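PDB 2WW2: alpha-1,2-mannosidase from Bacteroides thetaiotaomicron, which hydrolyses alpha-mannosidic linkages with inversion of configuration, as a calcium-dependent family GH92 enzyme of a human gut symbiont. Local coordinates for residues 453-458 / 475-480; 483-486 / 491-494; 538-543 / 595-600. One frame throughout, in Å; residues are numbered along the deposited sequence.

Contact 1: 453-458 / 475-480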
ATOM      1  N   TYR A 453     -24.257   4.201 -22.205  1.00  8.71           N
ATOM      2  CA  TYR A 453     -25.370   4.553 -21.318  1.00  8.88           C
ATOM      3  C   TYR A 453     -26.275   5.650 -21.908  1.00  9.29           C
ATOM      4  O   TYR A 453     -27.522   5.542 -21.881  1.00  9.71           O
ATOM      5  CB  TYR A 453     -24.827   5.004 -19.952  1.00  8.83           C
ATOM      6  CG  TYR A 453     -25.894   5.665 -19.081  1.00  8.95           C
ATOM      7  CD1 TYR A 453     -26.972   4.939 -18.596  1.00  8.95           C
ATOM      8  CD2 TYR A 453     -25.814   7.028 -18.756  1.00  7.23           C
ATOM      9  CE1 TYR A 453     -27.946   5.545 -17.799  1.00  9.05           C
ATOM     10  CE2 TYR A 453     -26.779   7.635 -17.976  1.00  7.43           C
ATOM     11  CZ  TYR A 453     -27.834   6.891 -17.493  1.00  7.92           C
ATOM     12  OH  TYR A 453     -28.796   7.493 -16.733  1.00  8.66           O
ATOM     13  N   ALA A 454     -25.666   6.712 -22.425  1.00  8.55           N
ATOM     14  CA  ALA A 454     -26.454   7.796 -23.000  1.00  8.45           C
ATOM     15  C   ALA A 454     -27.229   7.270 -24.207  1.00  8.39           C
ATOM     16  O   ALA A 454     -28.368   7.663 -24.447  1.00  8.27           O
ATOM     17  CB  ALA A 454     -25.547   8.973 -23.425  1.00  8.08           C
ATOM     18  N   ASP A 455     -26.609   6.386 -24.973  1.00  7.25           N
ATOM     19  CA  ASP A 455     -27.297   5.836 -26.127  1.00  7.97           C
ATOM     20  C   ASP A 455     -28.479   4.961 -25.691  1.00  7.71           C
ATOM     21  O   ASP A 455     -29.540   4.966 -26.329  1.00  7.79           O
ATOM     22  CB  ASP A 455     -26.315   5.060 -27.014  1.00  7.83           C
ATOM     23  CG  ASP A 455     -25.338   5.976 -27.724  1.00 10.80           C
ATOM     24  OD1 ASP A 455     -25.698   7.166 -27.947  1.00 13.21           O
ATOM     25  OD2 ASP A 455     -24.222   5.518 -28.080  1.00 13.18           O
ATOM     26  N   TRP A 456     -28.299   4.196 -24.619  1.00  7.23           N
ATOM     27  CA  TRP A 456     -29.433   3.458 -24.045  1.00  7.38           C
ATOM     28  C   TRP A 456     -30.554   4.449 -23.651  1.00  7.10           C
ATOM     29  O   TRP A 456     -31.735   4.216 -23.948  1.00  6.62           O
ATOM     30  CB  TRP A 456     -28.972   2.583 -22.861  1.00  7.09           C
ATOM     31  CG  TRP A 456     -30.102   1.959 -22.111  1.00  8.25           C
ATOM     32  CD1 TRP A 456     -30.697   0.749 -22.359  1.00  7.08           C
ATOM     33  CD2 TRP A 456     -30.791   2.524 -20.993  1.00  7.97           C
ATOM     34  NE1 TRP A 456     -31.721   0.527 -21.458  1.00  8.43           N
ATOM     35  CE2 TRP A 456     -31.790   1.600 -20.604  1.00  8.36           C
ATOM     36  CE3 TRP A 456     -30.646   3.711 -20.269  1.00  8.19           C
ATOM     37  CZ2 TRP A 456     -32.649   1.837 -19.535  1.00  7.01           C
ATOM     38  CZ3 TRP A 456     -31.497   3.946 -19.204  1.00  8.07           C
ATOM     39  CH2 TRP A 456     -32.495   3.016 -18.853  1.00 10.16           C
ATOM     40  N   CYS A 457     -30.204   5.572 -23.017  1.00  6.86           N
ATOM     41  CA  CYS A 457     -31.247   6.562 -22.652  1.00  7.28           C
ATOM     42  C   CYS A 457     -31.998   7.064 -23.888  1.00  7.39           C
ATOM     43  O   CYS A 457     -33.220   7.211 -23.866  1.00  7.51           O
ATOM     44  CB  CYS A 457     -30.656   7.781 -21.934  1.00  7.13           C
ATOM     45  SG  CYS A 457     -30.028   7.431 -20.308  1.00  9.68           S
ATOM     46  N   ILE A 458     -31.265   7.351 -24.963  1.00  6.74           N
ATOM     47  CA  ILE A 458     -31.909   7.861 -26.178  1.00  6.76           C
ATOM     48  C   ILE A 458     -32.810   6.801 -26.796  1.00  7.19           C
ATOM     49  O   ILE A 458     -33.903   7.117 -27.292  1.00  7.08           O
ATOM     50  CB  ILE A 458     -30.880   8.382 -27.212  1.00  6.82           C
ATOM     51  CG1 ILE A 458     -30.198   9.637 -26.648  1.00  7.29           C
ATOM     52  CG2 ILE A 458     -31.563   8.676 -28.576  1.00  5.75           C
ATOM     53  CD1 ILE A 458     -28.932  10.063 -27.455  1.00  9.47           C
ATOM     54  N   TYR A 475     -30.534   1.252 -29.400  1.00  9.56           N
ATOM     55  CA  TYR A 475     -30.401   0.028 -28.621  1.00  9.96           C
ATOM     56  C   TYR A 475     -29.218  -0.801 -29.124  1.00 10.40           C
ATOM     57  O   TYR A 475     -28.564  -1.496 -28.344  1.00 10.23           O
ATOM     58  CB  TYR A 475     -31.699  -0.799 -28.654  1.00 10.24           C
ATOM     59  CG  TYR A 475     -32.750  -0.345 -27.647  1.00 10.53           C
ATOM     60  CD1 TYR A 475     -32.428  -0.204 -26.302  1.00 11.00           C
ATOM     61  CD2 TYR A 475     -34.071  -0.108 -28.037  1.00 11.80           C
ATOM     62  CE1 TYR A 475     -33.380   0.181 -25.372  1.00 12.07           C
ATOM     63  CE2 TYR A 475     -35.032   0.289 -27.116  1.00 10.34           C
ATOM     64  CZ  TYR A 475     -34.683   0.419 -25.788  1.00 11.70           C
ATOM     65  OH  TYR A 475     -35.615   0.815 -24.860  1.00 14.53           O
ATOM     66  N   GLN A 476     -28.924  -0.696 -30.417  1.00 10.41           N
ATOM     67  CA  GLN A 476     -27.761  -1.391 -30.972  1.00 11.03           C
ATOM     68  C   GLN A 476     -26.451  -0.906 -30.363  1.00 11.11           C
ATOM     69  O   GLN A 476     -25.456  -1.622 -30.394  1.00 11.93           O
ATOM     70  CB  GLN A 476     -27.708  -1.264 -32.499  1.00 11.07           C
ATOM     71  N   LYS A 477     -26.437   0.299 -29.794  1.00 11.38           N
ATOM     72  CA  LYS A 477     -25.206   0.826 -29.201  1.00 11.46           C
ATOM     73  C   LYS A 477     -25.136   0.618 -27.682  1.00 11.68           C
ATOM     74  O   LYS A 477     -24.057   0.711 -27.079  1.00 12.51           O
ATOM     75  CB  LYS A 477     -25.044   2.311 -29.541  1.00 12.07           C
ATOM     76  CG  LYS A 477     -25.162   2.642 -31.036  1.00 12.33           C
ATOM     77  CD  LYS A 477     -25.133   4.174 -31.218  1.00 13.88           C
ATOM     78  CE  LYS A 477     -25.563   4.609 -32.621  1.00 18.63           C
ATOM     79  NZ  LYS A 477     -25.123   6.006 -32.888  1.00 20.28           N
ATOM     80  N   ALA A 478     -26.283   0.339 -27.070  1.00 10.52           N
ATOM     81  CA  ALA A 478     -26.370   0.141 -25.627  1.00 10.58           C
ATOM     82  C   ALA A 478     -25.364  -0.885 -25.097  1.00 10.44           C
ATOM     83  O   ALA A 478     -24.826  -0.708 -24.010  1.00 10.27           O
ATOM     84  CB  ALA A 478     -27.811  -0.243 -25.214  1.00  9.83           C
ATOM     85  N   PRO A 479     -25.111  -1.971 -25.858  1.00 10.75           N
ATOM     86  CA  PRO A 479     -24.135  -2.962 -25.398  1.00 10.56           C
ATOM     87  C   PRO A 479     -22.679  -2.657 -25.787  1.00 10.25           C
ATOM     88  O   PRO A 479     -21.842  -3.547 -25.710  1.00  9.76           O
ATOM     89  CB  PRO A 479     -24.583  -4.272 -26.093  1.00 10.17           C
ATOM     90  CG  PRO A 479     -25.648  -3.878 -27.091  1.00 11.51           C
ATOM     91  CD  PRO A 479     -25.800  -2.386 -27.095  1.00 10.92           C
ATOM     92  N   ASN A 480     -22.381  -1.433 -26.217  1.00 10.55           N
ATOM     93  CA  ASN A 480     -21.034  -1.115 -26.686  1.00 10.60           C
ATOM     94  C   ASN A 480     -20.003  -1.262 -25.563  1.00 10.94           C
ATOM     95  O   ASN A 480     -18.819  -1.397 -25.842  1.00 10.78           O
ATOM     96  CB  ASN A 480     -20.949   0.287 -27.303  1.00 11.14           C
ATOM     97  CG  ASN A 480     -21.318   0.302 -28.784  1.00 11.58           C
ATOM     98  OD1 ASN A 480     -21.398  -0.749 -29.429  1.00 10.61           O
ATOM     99  ND2 ASN A 480     -21.524   1.497 -29.335  1.00 12.38           N
TER
HETATM  100  O   HOH W   1     -24.906   7.722 -30.751  1.00 14.02           O
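The two backbones approach most closely at Trp-456 and Ala-478, whose CA atoms lie 4.8 Å apart. Residues 453-458 are a regular part of helix 444-465; residues 475-480 begin with the last residue of helix 468-475 and continue into an irregular turn, which brings the chain back against the flank of helix 444-465 within the helical catalytic domain of the GH92 fold. With Trp-456 CG anti to the backbone N (chi1 172°), Ala-478 CB lies at the edge of the indole, near its plane, and 3.9 Å from Trp-456 CB. Tyr-475 passes the same indole at a slant: its CE1 is 4.1 Å from Trp-456 CD1, which lies at the edge of the phenol ring. The polar ends turn elsewhere, Trp-456 NE1 to Tyr-733 OH and Tyr-475 OH to Glu-463. At the neighbouring Asp-455, Lys-477 runs past the carboxylate in an extended chain. Its CD touches Asp-455 OD2 at 3.5 Å, while Lys-477 NZ stays 4.9 Å from that oxygen. A water joins the charges instead, donating to Asp-455 OD1 (3.0 Å) and accepting from Lys-477 NZ (2.7 Å). Asp-455 OD1 also forms a salt bridge with Arg-424 and OD2 a hydrogen bond with Tyr-430, and Lys-477 NZ a salt bridge with Asp-431. Such a network would be expected to keep the carboxylate ionised and the water oriented, although Lys-477 meets Asp-455 directly only through its aliphatic stem.

Contact 2: 483-486 / 491-494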
ATOM      1  N   ASN A 483     -17.511  -4.039 -25.886  1.00 11.05           N
ATOM      2  CA  ASN A 483     -16.449  -3.985 -26.859  1.00 10.66           C
ATOM      3  C   ASN A 483     -15.104  -3.671 -26.211  1.00 10.75           C
ATOM      4  O   ASN A 483     -14.062  -3.806 -26.848  1.00  9.83           O
ATOM      5  CB  ASN A 483     -16.766  -2.941 -27.938  1.00 11.03           C
ATOM      6  CG  ASN A 483     -17.908  -3.362 -28.838  1.00 13.15           C
ATOM      7  OD1 ASN A 483     -18.069  -4.547 -29.127  1.00 14.71           O
ATOM      8  ND2 ASN A 483     -18.708  -2.399 -29.287  1.00 13.71           N
ATOM      9  N   LEU A 484     -15.119  -3.251 -24.946  1.00  9.98           N
ATOM     10  CA  LEU A 484     -13.862  -2.943 -24.261  1.00 10.78           C
ATOM     11  C   LEU A 484     -13.538  -3.871 -23.084  1.00 10.99           C
ATOM     12  O   LEU A 484     -12.526  -3.703 -22.404  1.00 10.67           O
ATOM     13  CB  LEU A 484     -13.830  -1.471 -23.813  1.00 10.01           C
ATOM     14  CG  LEU A 484     -13.810  -0.485 -24.988  1.00  9.65           C
ATOM     15  CD1 LEU A 484     -13.812   0.965 -24.481  1.00 10.07           C
ATOM     16  CD2 LEU A 484     -12.630  -0.743 -25.915  1.00  9.04           C
ATOM     17  N   TYR A 485     -14.390  -4.858 -22.858  1.00 11.74           N
ATOM     18  CA  TYR A 485     -14.119  -5.853 -21.840  1.00 12.25           C
ATOM     19  C   TYR A 485     -13.046  -6.829 -22.351  1.00 12.74           C
ATOM     20  O   TYR A 485     -13.206  -7.455 -23.398  1.00 12.12           O
ATOM     21  CB  TYR A 485     -15.405  -6.583 -21.461  1.00 12.36           C
ATOM     22  CG  TYR A 485     -15.238  -7.480 -20.261  1.00 13.34           C
ATOM     23  CD1 TYR A 485     -15.323  -6.963 -18.977  1.00 13.10           C
ATOM     24  CD2 TYR A 485     -14.991  -8.844 -20.411  1.00 13.92           C
ATOM     25  CE1 TYR A 485     -15.180  -7.775 -17.877  1.00 13.77           C
ATOM     26  CE2 TYR A 485     -14.835  -9.668 -19.309  1.00 14.64           C
ATOM     27  CZ  TYR A 485     -14.926  -9.122 -18.044  1.00 14.43           C
ATOM     28  OH  TYR A 485     -14.793  -9.910 -16.929  1.00 14.69           O
ATOM     29  N   TYR A 486     -11.933  -6.910 -21.625  1.00 13.68           N
ATOM     30  CA  TYR A 486     -10.751  -7.673 -22.061  1.00 14.74           C
ATOM     31  C   TYR A 486     -10.885  -9.079 -21.479  1.00 15.20           C
ATOM     32  O   TYR A 486     -10.584  -9.282 -20.301  1.00 14.88           O
ATOM     33  CB  TYR A 486      -9.496  -7.005 -21.481  1.00 14.57           C
ATOM     34  CG  TYR A 486      -8.191  -7.283 -22.209  1.00 15.11           C
ATOM     35  CD1 TYR A 486      -8.036  -8.395 -23.026  1.00 15.87           C
ATOM     36  CD2 TYR A 486      -7.104  -6.427 -22.056  1.00 15.39           C
ATOM     37  CE1 TYR A 486      -6.811  -8.636 -23.694  1.00 16.77           C
ATOM     38  CE2 TYR A 486      -5.893  -6.661 -22.708  1.00 16.85           C
ATOM     39  CZ  TYR A 486      -5.755  -7.759 -23.520  1.00 17.28           C
ATOM     40  OH  TYR A 486      -4.543  -7.963 -24.151  1.00 19.21           O
ATOM     41  N   PHE A 491     -11.439  -7.410 -17.115  1.00 13.69           N
ATOM     42  CA  PHE A 491     -11.652  -5.998 -16.801  1.00 12.86           C
ATOM     43  C   PHE A 491     -11.837  -5.176 -18.074  1.00 12.64           C
ATOM     44  O   PHE A 491     -11.426  -5.597 -19.157  1.00 12.07           O
ATOM     45  CB  PHE A 491     -10.421  -5.441 -16.099  1.00 12.58           C
ATOM     46  CG  PHE A 491     -10.319  -5.805 -14.649  1.00 13.21           C
ATOM     47  CD1 PHE A 491     -10.954  -5.036 -13.685  1.00 13.06           C
ATOM     48  CD2 PHE A 491      -9.538  -6.877 -14.240  1.00 12.64           C
ATOM     49  CE1 PHE A 491     -10.837  -5.348 -12.341  1.00 13.37           C
ATOM     50  CE2 PHE A 491      -9.410  -7.188 -12.892  1.00 14.41           C
ATOM     51  CZ  PHE A 491     -10.062  -6.424 -11.941  1.00 13.60           C
ATOM     52  N   MET A 492     -12.404  -3.978 -17.940  1.00 11.51           N
ATOM     53  CA  MET A 492     -12.447  -3.047 -19.061  1.00 11.39           C
ATOM     54  C   MET A 492     -11.020  -2.569 -19.343  1.00 11.57           C
ATOM     55  O   MET A 492     -10.227  -2.377 -18.412  1.00 11.29           O
ATOM     56  CB  MET A 492     -13.355  -1.852 -18.729  1.00 11.57           C
ATOM     57  CG  MET A 492     -14.841  -2.228 -18.617  1.00 10.30           C
ATOM     58  SD  MET A 492     -15.516  -2.816 -20.191  1.00 11.88           S
ATOM     59  CE  MET A 492     -17.172  -3.291 -19.649  1.00  8.48           C
ATOM     60  N   TRP A 493     -10.689  -2.398 -20.620  1.00 10.87           N
ATOM     61  CA  TRP A 493      -9.358  -1.896 -20.995  1.00 11.45           C
ATOM     62  C   TRP A 493      -9.565  -0.972 -22.190  1.00 11.44           C
ATOM     63  O   TRP A 493     -10.617  -0.336 -22.293  1.00 11.19           O
ATOM     64  CB  TRP A 493      -8.421  -3.071 -21.309  1.00 11.16           C
ATOM     65  CG  TRP A 493      -6.953  -2.783 -21.370  1.00 11.67           C
ATOM     66  CD1 TRP A 493      -6.095  -3.184 -22.352  1.00 11.77           C
ATOM     67  CD2 TRP A 493      -6.152  -2.088 -20.398  1.00 11.65           C
ATOM     68  NE1 TRP A 493      -4.816  -2.773 -22.063  1.00 13.34           N
ATOM     69  CE2 TRP A 493      -4.824  -2.091 -20.873  1.00 11.92           C
ATOM     70  CE3 TRP A 493      -6.434  -1.441 -19.180  1.00 11.77           C
ATOM     71  CZ2 TRP A 493      -3.771  -1.486 -20.176  1.00 13.36           C
ATOM     72  CZ3 TRP A 493      -5.378  -0.839 -18.485  1.00 11.96           C
ATOM     73  CH2 TRP A 493      -4.068  -0.867 -18.987  1.00 11.75           C
ATOM     74  N   THR A 494      -8.586  -0.898 -23.091  1.00 11.43           N
ATOM     75  CA  THR A 494      -8.673   0.045 -24.196  1.00 11.79           C
ATOM     76  C   THR A 494      -8.029  -0.547 -25.446  1.00 12.16           C
ATOM     77  O   THR A 494      -7.140  -1.402 -25.343  1.00 11.34           O
ATOM     78  CB  THR A 494      -7.991   1.381 -23.857  1.00 12.12           C
ATOM     79  OG1 THR A 494      -8.167   2.298 -24.943  1.00 13.19           O
ATOM     80  CG2 THR A 494      -6.482   1.178 -23.614  1.00 11.13           C
TER
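A short, weakly bonded antiparallel beta hairpin, strands 485-486 and 491-492, brings Tyr-485 opposite Met-492 as a non-hydrogen-bonded pair with CA atoms 4.3 Å apart. Two backbone bonds flank the pair: Tyr-486 N donates to Phe-491 O (2.8 Å, 167° at the hydrogen) and Trp-493 N to Leu-484 O (2.9 Å). Leu-484 O also takes a weaker CA-H approach, 3.4 Å from Met-492 CA. Met-492 bends at chi2 (-64°), which lays SD 3.5 Å from Tyr-485 N and sets CE at the edge of the Tyr-485 ring. That ring also lies beside the Phe-491 backbone, Tyr-485 CE1 being 3.8 Å from Phe-491 N. On this face of the hairpin Met-492 packs against Leu-449 of helix 444-465 and Tyr-485 against Leu-536 and Met-537 of helix 530-537. With an alanine in place of Tyr-485, the Met-492 methyl would probably lose the ring edge it abuts and a gap open beside the Phe-491 backbone and helix 530-537. On the other face Tyr-486 lies alongside Trp-493, pointing the same way; its ring and the five-membered ring of Trp-493 are near parallel (27°) but slid apart, Tyr-486 CD2 touching Trp-493 CD1 at 3.4 Å. Trp-501 stacks on Tyr-486, and Arg-502 O accepts from Trp-493 NE1.

Contact 3: 538-543 / 595-600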
ATOM      1  N   GLY A 538     -18.728 -13.811 -16.179  1.00 16.07           N
ATOM      2  CA  GLY A 538     -18.881 -15.254 -16.057  1.00 16.81           C
ATOM      3  C   GLY A 538     -20.064 -15.691 -15.208  1.00 16.73           C
ATOM      4  O   GLY A 538     -20.233 -16.875 -14.957  1.00 16.96           O
ATOM      5  N   GLY A 539     -20.883 -14.742 -14.752  1.00 16.38           N
ATOM      6  CA  GLY A 539     -22.150 -15.099 -14.092  1.00 15.84           C
ATOM      7  C   GLY A 539     -22.352 -14.367 -12.780  1.00 15.41           C
ATOM      8  O   GLY A 539     -21.483 -13.606 -12.350  1.00 15.17           O
ATOM      9  N   HIS A 540     -23.487 -14.609 -12.127  1.00 15.02           N
ATOM     10  CA  HIS A 540     -23.769 -13.956 -10.852  1.00 15.43           C
ATOM     11  C   HIS A 540     -22.700 -14.274  -9.816  1.00 15.97           C
ATOM     12  O   HIS A 540     -22.276 -13.397  -9.063  1.00 15.80           O
ATOM     13  CB  HIS A 540     -25.149 -14.350 -10.313  1.00 14.78           C
ATOM     14  CG  HIS A 540     -26.288 -13.799 -11.114  1.00 13.86           C
ATOM     15  ND1 HIS A 540     -27.602 -14.104 -10.841  1.00 12.06           N
ATOM     16  CD2 HIS A 540     -26.308 -12.976 -12.192  1.00 13.13           C
ATOM     17  CE1 HIS A 540     -28.386 -13.475 -11.704  1.00 13.51           C
ATOM     18  NE2 HIS A 540     -27.626 -12.791 -12.540  1.00 11.03           N
ATOM     19  N   GLU A 541     -22.266 -15.531  -9.781  1.00 16.45           N
ATOM     20  CA  GLU A 541     -21.266 -15.972  -8.799  1.00 17.63           C
ATOM     21  C   GLU A 541     -19.959 -15.189  -8.855  1.00 17.30           C
ATOM     22  O   GLU A 541     -19.507 -14.664  -7.841  1.00 17.81           O
ATOM     23  CB  GLU A 541     -20.999 -17.470  -8.951  1.00 17.71           C
ATOM     24  CG  GLU A 541     -19.918 -18.025  -8.042  1.00 21.15           C
ATOM     25  CD  GLU A 541     -19.881 -19.539  -8.126  1.00 25.56           C
ATOM     26  OE1 GLU A 541     -19.204 -20.073  -9.041  1.00 25.59           O
ATOM     27  OE2 GLU A 541     -20.564 -20.191  -7.295  1.00 27.81           O
ATOM     28  N   PRO A 542     -19.333 -15.122 -10.032  1.00 17.54           N
ATOM     29  CA  PRO A 542     -18.094 -14.368 -10.158  1.00 17.52           C
ATOM     30  C   PRO A 542     -18.289 -12.872  -9.917  1.00 17.78           C
ATOM     31  O   PRO A 542     -17.376 -12.206  -9.429  1.00 17.80           O
ATOM     32  CB  PRO A 542     -17.674 -14.613 -11.609  1.00 17.47           C
ATOM     33  CG  PRO A 542     -18.379 -15.812 -12.023  1.00 17.74           C
ATOM     34  CD  PRO A 542     -19.658 -15.863 -11.260  1.00 17.69           C
ATOM     35  N   MET A 543     -19.459 -12.337 -10.266  1.00 17.64           N
ATOM     36  CA  MET A 543     -19.712 -10.926 -10.029  1.00 17.86           C
ATOM     37  C   MET A 543     -19.841 -10.622  -8.541  1.00 17.83           C
ATOM     38  O   MET A 543     -19.300  -9.636  -8.055  1.00 17.77           O
ATOM     39  CB  MET A 543     -20.947 -10.415 -10.784  1.00 17.88           C
ATOM     40  CG  MET A 543     -21.159  -8.925 -10.521  1.00 19.74           C
ATOM     41  SD  MET A 543     -22.641  -8.214 -11.225  1.00 24.60           S
ATOM     42  CE  MET A 543     -22.075  -7.731 -12.824  1.00 21.73           C
ATOM     43  N   ASP A 595     -28.370  -6.478  -5.385  1.00 10.98           N
ATOM     44  CA  ASP A 595     -29.837  -6.550  -5.578  1.00 10.50           C
ATOM     45  C   ASP A 595     -30.222  -7.198  -6.897  1.00 10.84           C
ATOM     46  O   ASP A 595     -31.361  -7.654  -7.061  1.00 10.36           O
ATOM     47  CB  ASP A 595     -30.467  -5.153  -5.590  1.00 10.15           C
ATOM     48  CG  ASP A 595     -30.705  -4.565  -4.195  1.00 10.46           C
ATOM     49  OD1 ASP A 595     -30.635  -5.287  -3.184  1.00 10.02           O
ATOM     50  OD2 ASP A 595     -31.012  -3.348  -4.120  1.00 10.19           O
ATOM     51  N   TYR A 596     -29.291  -7.197  -7.851  1.00 11.08           N
ATOM     52  CA  TYR A 596     -29.547  -7.653  -9.221  1.00 10.74           C
ATOM     53  C   TYR A 596     -29.116  -9.100  -9.448  1.00 10.82           C
ATOM     54  O   TYR A 596     -29.439  -9.709 -10.477  1.00  9.75           O
ATOM     55  CB  TYR A 596     -28.806  -6.744 -10.229  1.00 11.07           C
ATOM     56  CG  TYR A 596     -29.309  -5.313 -10.237  1.00 10.78           C
ATOM     57  CD1 TYR A 596     -30.047  -4.819 -11.317  1.00  8.97           C
ATOM     58  CD2 TYR A 596     -29.061  -4.468  -9.161  1.00  8.09           C
ATOM     59  CE1 TYR A 596     -30.527  -3.512 -11.320  1.00  9.26           C
ATOM     60  CE2 TYR A 596     -29.539  -3.161  -9.148  1.00 10.24           C
ATOM     61  CZ  TYR A 596     -30.273  -2.692 -10.234  1.00  9.42           C
ATOM     62  OH  TYR A 596     -30.751  -1.403 -10.202  1.00 11.98           O
ATOM     63  N   ILE A 597     -28.362  -9.645  -8.498  1.00 10.95           N
ATOM     64  CA  ILE A 597     -27.743 -10.939  -8.698  1.00 11.57           C
ATOM     65  C   ILE A 597     -27.970 -11.863  -7.506  1.00 11.86           C
ATOM     66  O   ILE A 597     -27.209 -12.801  -7.301  1.00 12.20           O
ATOM     67  CB  ILE A 597     -26.226 -10.787  -9.000  1.00 11.39           C
ATOM     68  CG1 ILE A 597     -25.497 -10.145  -7.824  1.00 12.33           C
ATOM     69  CG2 ILE A 597     -26.027  -9.914 -10.209  1.00 11.03           C
ATOM     70  CD1 ILE A 597     -24.120  -9.630  -8.181  1.00 13.05           C
ATOM     71  N   GLY A 598     -28.985 -11.559  -6.697  1.00 11.91           N
ATOM     72  CA  GLY A 598     -29.528 -12.534  -5.754  1.00 11.60           C
ATOM     73  C   GLY A 598     -29.059 -12.513  -4.318  1.00 12.02           C
ATOM     74  O   GLY A 598     -29.378 -13.423  -3.554  1.00 11.69           O
ATOM     75  N   GLN A 599     -28.314 -11.489  -3.917  1.00 11.83           N
ATOM     76  CA  GLN A 599     -27.885 -11.439  -2.523  1.00 12.04           C
ATOM     77  C   GLN A 599     -28.085 -10.056  -1.907  1.00 11.66           C
ATOM     78  O   GLN A 599     -27.109  -9.397  -1.532  1.00 12.00           O
ATOM     79  CB  GLN A 599     -26.426 -11.884  -2.397  1.00 12.30           C
ATOM     80  CG  GLN A 599     -26.153 -13.288  -2.975  1.00 14.33           C
ATOM     81  CD  GLN A 599     -24.776 -13.807  -2.599  1.00 18.62           C
ATOM     82  OE1 GLN A 599     -23.861 -13.028  -2.319  1.00 20.20           O
ATOM     83  NE2 GLN A 599     -24.618 -15.128  -2.603  1.00 19.12           N
ATOM     84  N   PRO A 600     -29.349  -9.613  -1.805  1.00 11.17           N
ATOM     85  CA  PRO A 600     -29.666  -8.267  -1.304  1.00 11.37           C
ATOM     86  C   PRO A 600     -29.130  -8.012   0.103  1.00 11.37           C
ATOM     87  O   PRO A 600     -28.907  -6.861   0.480  1.00 10.99           O
ATOM     88  CB  PRO A 600     -31.214  -8.211  -1.332  1.00 11.05           C
ATOM     89  CG  PRO A 600     -31.661  -9.617  -1.525  1.00 11.18           C
ATOM     90  CD  PRO A 600     -30.552 -10.341  -2.246  1.00 11.46           C
TER
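His-540, in the first turn of helix 540-551, meets Ile-597 in the loop leading to helix 600-613, with CA atoms 5.4 Å apart. The first segment is a tight helix-to-helix joint: Gly-538 ends helix 530-537 in a Schellman motif and Gly-539 is the N-cap of the next, both at backbone angles that call for glycine. Met-543 N bonds back to Gly-539 O, and the two residues of 538-543 that touch Ile-597, His-540 and Met-543, belong to this opening turn. The principal interaction is a CH-pi contact, with Ile-597 CB over one face of the His-540 ring, 3.9 Å from the ring centroid and 20° off the normal. Ile-597 CG2 comes down beside it, 3.7 Å from His-540 CD2. At the ring's NE2, His-540 is hydrogen-bonded to Glu-531 of the preceding helix, which probably limits the rotation of the imidazole. Ile-597 holds CG1 between its backbone N and carbonyl carbon (chi1 62°), a cramped choice that sends CD1 toward Met-543 while CG2 lies over the ring and also reaches Met-543. Ile-544 and Leu-547 also pack on it. Met-543 crosses the isoleucine at about a right angle, its SD 3.7 Å from Ile-597 CD1 and 3.9 Å from Ile-597 CG2.

All three contacts are buried, yet their centres lie 26 to 31 Å from the centre of the chain, on the same side of it and within the catalytic domain. No other chain touches contact 1, whereas contacts 2 and 3 each have a residue within reach of another subunit, Trp-493 and Glu-541. Contact 1 combines an aromatic and alanine patch with a water-bridged charge pair; contact 2 adds two backbone bonds to its side-chain contacts; contact 3 has none across it and rests mainly on side chains. Helix 444-465 supplies a segment of contact 1 and packs on contact 2, while helix 530-537 packs on contacts 2 and 3, whose nearest atoms are about 6 Å apart.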